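Local coordinates for McyG protein (Microcystis aeruginosa PCC 7806, PDB 4R0M) that forms the adenylation-peptidyl carrier didomain of a microcystin synthetase, binds phenylalanyl-adenylate, and probably activates an acid substrate as an adenylate for loading onto the carrier, at residues 111-114 against 115-119; 128-131 against 132-136; 139-142 against 143-147. All blocks are in the same frame, centred on the assembly; numbering follows the deposited sequence.

Contact 1: residues 111-114 against 115-119; sequences SAVK and KLENV
Val113 and Glu117, one helical turn apart, lie side by side and point the same way, with CG1 of Val113 3.8 Å from OE2 of Glu117. The extended carboxylate chain starts close to the helix backbone: with CG anti to the carbonyl carbon (chi1 -69°), Glu117 sets its CG 3.4 Å from Val113 O and then runs alongside the valine. Asn118 leans back in a similar way toward the preceding turn. Its amide comes over Lys114 O, and ND2 stops 3.3 Å from that oxygen at an angle too poor for a hydrogen bond; the oxygen is instead taken by the backbone, Asn118 N lying 2.8 Å away. This is the regular alpha-helical ladder, in which Lys115, Leu116 and Glu117 likewise bond through their N-H groups to the carbonyl oxygens of Ser111, Ala112 and Val113. The helix, 111-122, belongs to the crossover that leads from strand 96-99 to strand 128-130 of a four-stranded parallel sheet in the adenylation domain. Leu116 begins with CB 3.5 Å from Ala112 O and carries its branched end onto Ile74 and Gln76 of strand 72-76, while Leu141 of helix 135-144 packs against both Leu116 and the Val113–Glu117 pair. Lys115 goes another way. CB of Lys115 brushes Ser111 O at 3.4 Å, and the fully extended chain then leads off to place NZ in a hydrogen bond to Phe181 O, the lysine side chain being about 8 Å from the bound phenylalanyl-adenylate.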
# COMPACT_ATOMS: atom_id res chain seq x y z
N SER A 111 -9.78 -13.00 -4.82
CA SER A 111 -9.77 -11.76 -5.58
C SER A 111 -8.50 -11.54 -6.40
O SER A 111 -8.54 -10.92 -7.47
CB SER A 111 -10.02 -10.56 -4.66
OG SER A 111 -8.96 -10.41 -3.74
N ALA A 112 -7.37 -12.06 -5.90
CA ALA A 112 -6.09 -11.94 -6.59
C ALA A 112 -6.04 -12.75 -7.88
O ALA A 112 -5.49 -12.30 -8.88
CB ALA A 112 -4.94 -12.31 -5.66
N VAL A 113 -6.61 -13.96 -7.84
CA VAL A 113 -6.76 -14.80 -9.04
C VAL A 113 -7.64 -14.10 -10.09
O VAL A 113 -7.32 -14.11 -11.28
CB VAL A 113 -7.32 -16.20 -8.69
CG1 VAL A 113 -7.91 -16.89 -9.91
CG2 VAL A 113 -6.23 -17.06 -8.06
N LYS A 114 -8.74 -13.50 -9.63
CA LYS A 114 -9.67 -12.77 -10.50
C LYS A 114 -9.01 -11.55 -11.14
O LYS A 114 -9.22 -11.28 -12.33
CB LYS A 114 -10.93 -12.35 -9.74
CG LYS A 114 -11.89 -13.49 -9.44
CD LYS A 114 -12.91 -13.10 -8.37
CE LYS A 114 -13.71 -14.32 -7.91
NZ LYS A 114 -14.61 -14.00 -6.77
N LYS A 115 -8.23 -10.83 -10.35
CA LYS A 115 -7.51 -9.65 -10.83
C LYS A 115 -6.51 -10.04 -11.92
O LYS A 115 -6.47 -9.41 -12.97
CB LYS A 115 -6.81 -8.95 -9.66
CG LYS A 115 -6.50 -7.48 -9.92
CD LYS A 115 -5.72 -6.89 -8.75
CE LYS A 115 -5.60 -5.39 -8.88
NZ LYS A 115 -4.77 -4.81 -7.78
N LEU A 116 -5.73 -11.08 -11.65
CA LEU A 116 -4.77 -11.61 -12.62
C LEU A 116 -5.43 -11.94 -13.96
O LEU A 116 -4.93 -11.54 -15.01
CB LEU A 116 -4.05 -12.84 -12.06
CG LEU A 116 -3.21 -13.71 -13.01
CD1 LEU A 116 -2.01 -12.95 -13.58
CD2 LEU A 116 -2.76 -14.97 -12.30
N GLU A 117 -6.56 -12.65 -13.91
CA GLU A 117 -7.31 -13.02 -15.11
C GLU A 117 -7.93 -11.82 -15.82
O GLU A 117 -7.90 -11.74 -17.05
CB GLU A 117 -8.39 -14.07 -14.78
CG GLU A 117 -7.82 -15.43 -14.40
CD GLU A 117 -8.89 -16.47 -14.09
OE1 GLU A 117 -10.09 -16.19 -14.29
OE2 GLU A 117 -8.52 -17.57 -13.65
N ASN A 118 -8.48 -10.88 -15.04
CA ASN A 118 -9.09 -9.68 -15.60
C ASN A 118 -8.08 -8.78 -16.29
O ASN A 118 -8.29 -8.35 -17.43
CB ASN A 118 -9.86 -8.89 -14.53
CG ASN A 118 -11.20 -9.52 -14.18
OD1 ASN A 118 -11.76 -10.29 -14.95
ND2 ASN A 118 -11.72 -9.18 -13.00
N VAL A 119 -6.97 -8.50 -15.61
CA VAL A 119 -5.89 -7.68 -16.15
C VAL A 119 -5.32 -8.34 -17.41
O VAL A 119 -5.08 -7.67 -18.41
CB VAL A 119 -4.78 -7.44 -15.09
CG1 VAL A 119 -3.55 -6.80 -15.72
CG2 VAL A 119 -5.31 -6.57 -13.96

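Contact 2: residues 128-131 against 132-136; sequences ILSD and SELIT
Asp131 and Leu134 meet where a strand gives way to a helix, and the polar bonds there all centre on the aspartate. OD1 of Asp131 accepts the backbone N-H of Leu134 at 3.0 Å, the donor arriving close to head-on to the C-O bond. A chi1 of 55° tucks CG of Asp131 between the backbone N and the carbonyl carbon, which puts the carboxylate beside the chain that follows, where OD1 meets Leu134 N. Asp131 O adds two weak bonds, from Leu134 N and from Ile135 N, the latter at 3.1 Å. OD2 is spent elsewhere, accepting the backbone N-H groups of Ala78 and Lys79, so this buried carboxylate is held through both oxygens, and its negative charge would probably be steadied by these N-H groups.

Van der Waals contacts fill in around the bonds. CD1 of Leu134 sits 3.8 Å from OD2 of Asp131, and CB of Leu134 lies 3.4 Å from OG of Ser130, a hydroxyl hydrogen-bonded to Gln76 O. CB of Ile135 rests 3.5 Å from Asp131 O.

Strand 128-130 thus passes through a short turn into helix 135-144, the first two elements of a beta-alpha-beta unit completed by strand 152-154. Strand 128-130 pairs with strands 72-76 and 152-154, Ile135 reaches Val152 of the latter, and Asp131 touches Asp82 of helix 80-93.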
# COMPACT_ATOMS: atom_id res chain seq x y z
N ILE A 128 3.33 -13.78 -18.67
CA ILE A 128 3.37 -13.68 -17.21
C ILE A 128 4.74 -14.12 -16.69
O ILE A 128 5.20 -15.23 -16.98
CB ILE A 128 2.25 -14.50 -16.55
CG1 ILE A 128 0.88 -14.02 -17.04
CG2 ILE A 128 2.34 -14.41 -15.02
CD1 ILE A 128 -0.24 -15.02 -16.84
N LEU A 129 5.38 -13.23 -15.94
CA LEU A 129 6.65 -13.50 -15.28
C LEU A 129 6.38 -14.07 -13.90
O LEU A 129 5.61 -13.50 -13.13
CB LEU A 129 7.45 -12.21 -15.16
CG LEU A 129 8.35 -11.66 -16.27
CD1 LEU A 129 7.50 -11.26 -17.46
CD2 LEU A 129 9.26 -10.52 -15.83
N SER A 130 7.02 -15.19 -13.58
CA SER A 130 6.88 -15.80 -12.26
C SER A 130 8.24 -16.22 -11.70
O SER A 130 9.28 -15.96 -12.31
CB SER A 130 5.93 -16.99 -12.33
OG SER A 130 5.56 -17.41 -11.03
N ASP A 131 8.22 -16.84 -10.52
CA ASP A 131 9.42 -17.46 -9.96
C ASP A 131 9.29 -18.98 -10.04
O ASP A 131 8.23 -19.50 -10.41
CB ASP A 131 9.71 -16.97 -8.53
CG ASP A 131 8.53 -17.15 -7.58
OD1 ASP A 131 7.89 -18.22 -7.61
OD2 ASP A 131 8.26 -16.23 -6.79
N SER A 132 10.36 -19.69 -9.69
CA SER A 132 10.41 -21.16 -9.81
C SER A 132 9.42 -21.89 -8.89
O SER A 132 9.00 -23.01 -9.20
CB SER A 132 11.83 -21.66 -9.57
OG SER A 132 12.72 -21.12 -10.52
N GLU A 133 9.06 -21.26 -7.78
CA GLU A 133 8.11 -21.84 -6.83
C GLU A 133 6.67 -21.81 -7.35
O GLU A 133 5.91 -22.76 -7.17
CB GLU A 133 8.21 -21.12 -5.48
CG GLU A 133 7.64 -21.89 -4.30
CD GLU A 133 7.42 -21.03 -3.06
OE1 GLU A 133 6.83 -19.93 -3.19
OE2 GLU A 133 7.84 -21.46 -1.96
N LEU A 134 6.30 -20.71 -8.02
CA LEU A 134 4.92 -20.46 -8.43
C LEU A 134 4.58 -20.86 -9.86
O LEU A 134 3.40 -20.98 -10.21
CB LEU A 134 4.55 -18.99 -8.23
CG LEU A 134 4.47 -18.43 -6.80
CD1 LEU A 134 4.55 -16.92 -6.84
CD2 LEU A 134 3.20 -18.89 -6.10
N ILE A 135 5.61 -21.07 -10.68
CA ILE A 135 5.45 -21.33 -12.12
C ILE A 135 4.38 -22.39 -12.44
O ILE A 135 3.51 -22.16 -13.29
CB ILE A 135 6.81 -21.65 -12.81
CG1 ILE A 135 6.65 -21.85 -14.32
CG2 ILE A 135 7.49 -22.86 -12.18
CD1 ILE A 135 6.89 -20.59 -15.13
N THR A 136 4.45 -23.52 -11.75
CA THR A 136 3.57 -24.67 -12.03
C THR A 136 2.11 -24.38 -11.68
O THR A 136 1.21 -24.72 -12.45
CB THR A 136 4.06 -25.94 -11.29
OG1 THR A 136 5.48 -26.06 -11.44
CG2 THR A 136 3.38 -27.19 -11.85

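Contact 3: residues 139-142 against 143-147; sequences EKLG and TYSHL
The ring of Tyr144 runs alongside the extended chain of Lys140, both pointing the same way, with CE of the lysine 3.7 Å from CE1 of the ring. Lys140 O meets this ring obliquely, 3.4 Å from CD1 of Tyr144. The second flat group, the imidazole of His146, has Thr143 O above one face, offset toward the rim, and sends ND1 to Tyr144 O in a weak hydrogen bond.

The last helical bonds are made by the backbone of these residues. Lys140 O is gripped twice: Tyr144 N approaches it at 2.8 Å, and Thr143 OG1 donates to it at 2.9 Å from well off the line of the carbonyl, at a C=O...donor angle of 109°. The threonine's chi1 of 45° turns OG1 back over the preceding turn. Ser145 N still bonds to Leu141 O, but Ser145 is the first residue to leave helical geometry.

Beyond it the chain leaves the helix. Leu147 N returns to Gly142 O at 2.8 Å, in the carbonyl plane, and Leu147 CD1 packs 4.0 Å from Gly142 CA. His146, with positive phi, is the C-prime residue, and the weak bond from His146 N to Thr143 O completes the pattern: a Schellman motif that ends helix 135-144 within its beta-alpha-beta unit.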
# COMPACT_ATOMS: atom_id res chain seq x y z
N GLU A 139 0.51 -21.92 -14.28
CA GLU A 139 0.24 -22.62 -15.54
C GLU A 139 -1.01 -23.51 -15.42
O GLU A 139 -1.84 -23.55 -16.33
CB GLU A 139 1.44 -23.46 -15.99
CG GLU A 139 2.61 -22.63 -16.50
CD GLU A 139 3.75 -23.48 -17.06
OE1 GLU A 139 4.13 -24.47 -16.41
OE2 GLU A 139 4.27 -23.13 -18.14
N LYS A 140 -1.12 -24.20 -14.28
CA LYS A 140 -2.26 -25.07 -13.98
C LYS A 140 -3.59 -24.32 -14.06
O LYS A 140 -4.55 -24.81 -14.66
CB LYS A 140 -2.09 -25.71 -12.60
CG LYS A 140 -3.13 -26.76 -12.25
CD LYS A 140 -2.82 -27.44 -10.93
CE LYS A 140 -3.92 -28.42 -10.53
NZ LYS A 140 -3.54 -29.25 -9.36
N LEU A 141 -3.63 -23.13 -13.47
CA LEU A 141 -4.79 -22.25 -13.54
C LEU A 141 -5.18 -21.95 -14.99
O LEU A 141 -6.37 -21.92 -15.32
CB LEU A 141 -4.50 -20.94 -12.78
CG LEU A 141 -5.50 -19.78 -12.83
CD1 LEU A 141 -6.81 -20.11 -12.13
CD2 LEU A 141 -4.88 -18.52 -12.23
N GLY A 142 -4.18 -21.74 -15.84
CA GLY A 142 -4.41 -21.46 -17.26
C GLY A 142 -5.05 -22.61 -18.00
O GLY A 142 -5.98 -22.41 -18.79
N THR A 143 -4.56 -23.82 -17.76
CA THR A 143 -5.09 -25.03 -18.40
C THR A 143 -6.47 -25.41 -17.84
O THR A 143 -7.37 -25.77 -18.61
CB THR A 143 -4.11 -26.22 -18.28
OG1 THR A 143 -3.60 -26.29 -16.94
CG2 THR A 143 -2.95 -26.06 -19.25
N TYR A 144 -6.63 -25.32 -16.52
CA TYR A 144 -7.90 -25.62 -15.85
C TYR A 144 -9.04 -24.68 -16.25
O TYR A 144 -10.17 -25.12 -16.42
CB TYR A 144 -7.72 -25.59 -14.33
CG TYR A 144 -7.43 -26.95 -13.72
CD1 TYR A 144 -6.32 -27.70 -14.11
CD2 TYR A 144 -8.26 -27.47 -12.73
CE1 TYR A 144 -6.05 -28.93 -13.55
CE2 TYR A 144 -8.00 -28.71 -12.15
CZ TYR A 144 -6.90 -29.44 -12.57
OH TYR A 144 -6.64 -30.66 -12.00
N SER A 145 -8.73 -23.39 -16.40
CA SER A 145 -9.72 -22.41 -16.83
C SER A 145 -9.68 -22.18 -18.34
O SER A 145 -10.31 -21.24 -18.85
CB SER A 145 -9.53 -21.09 -16.07
OG SER A 145 -9.91 -21.23 -14.72
N HIS A 146 -8.94 -23.03 -19.05
CA HIS A 146 -8.86 -23.03 -20.52
C HIS A 146 -8.64 -21.67 -21.12
O HIS A 146 -9.36 -21.25 -22.03
CB HIS A 146 -10.10 -23.69 -21.12
CG HIS A 146 -10.14 -25.19 -20.92
ND1 HIS A 146 -10.41 -25.76 -19.73
CD2 HIS A 146 -9.94 -26.23 -21.82
CE1 HIS A 146 -10.37 -27.10 -19.86
NE2 HIS A 146 -10.08 -27.39 -21.14
N LEU A 147 -7.63 -20.97 -20.60
CA LEU A 147 -7.33 -19.61 -21.04
C LEU A 147 -6.37 -19.64 -22.23
O LEU A 147 -5.22 -20.07 -22.11
CB LEU A 147 -6.77 -18.79 -19.88
CG LEU A 147 -7.67 -18.72 -18.64
CD1 LEU A 147 -6.89 -18.36 -17.38
CD2 LEU A 147 -8.85 -17.77 -18.84

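How the contacts relate
Along the chain the three contacts come in series, on one side of the chain's centre, and all belong to the region built round a four-stranded parallel sheet of the adenylation domain. Contact 1 lies on helix 111-122, whose following strand, 128-130, opens contact 2; contacts 2 and 3 then lie toward the two ends of helix 135-144. Their centres are 13 to 16 Å apart. Contacts 1 and 3 touch directly, Glu117 OE2 approaching Leu141 CD1 to 3.4 Å, so the two helices pack against each other, while Leu116 also reaches Ile128 of contact 2. The contacts thus lie in successive connections of the sheet, helix 111-122 leading into strand 128-130 and helix 135-144 into strand 152-154.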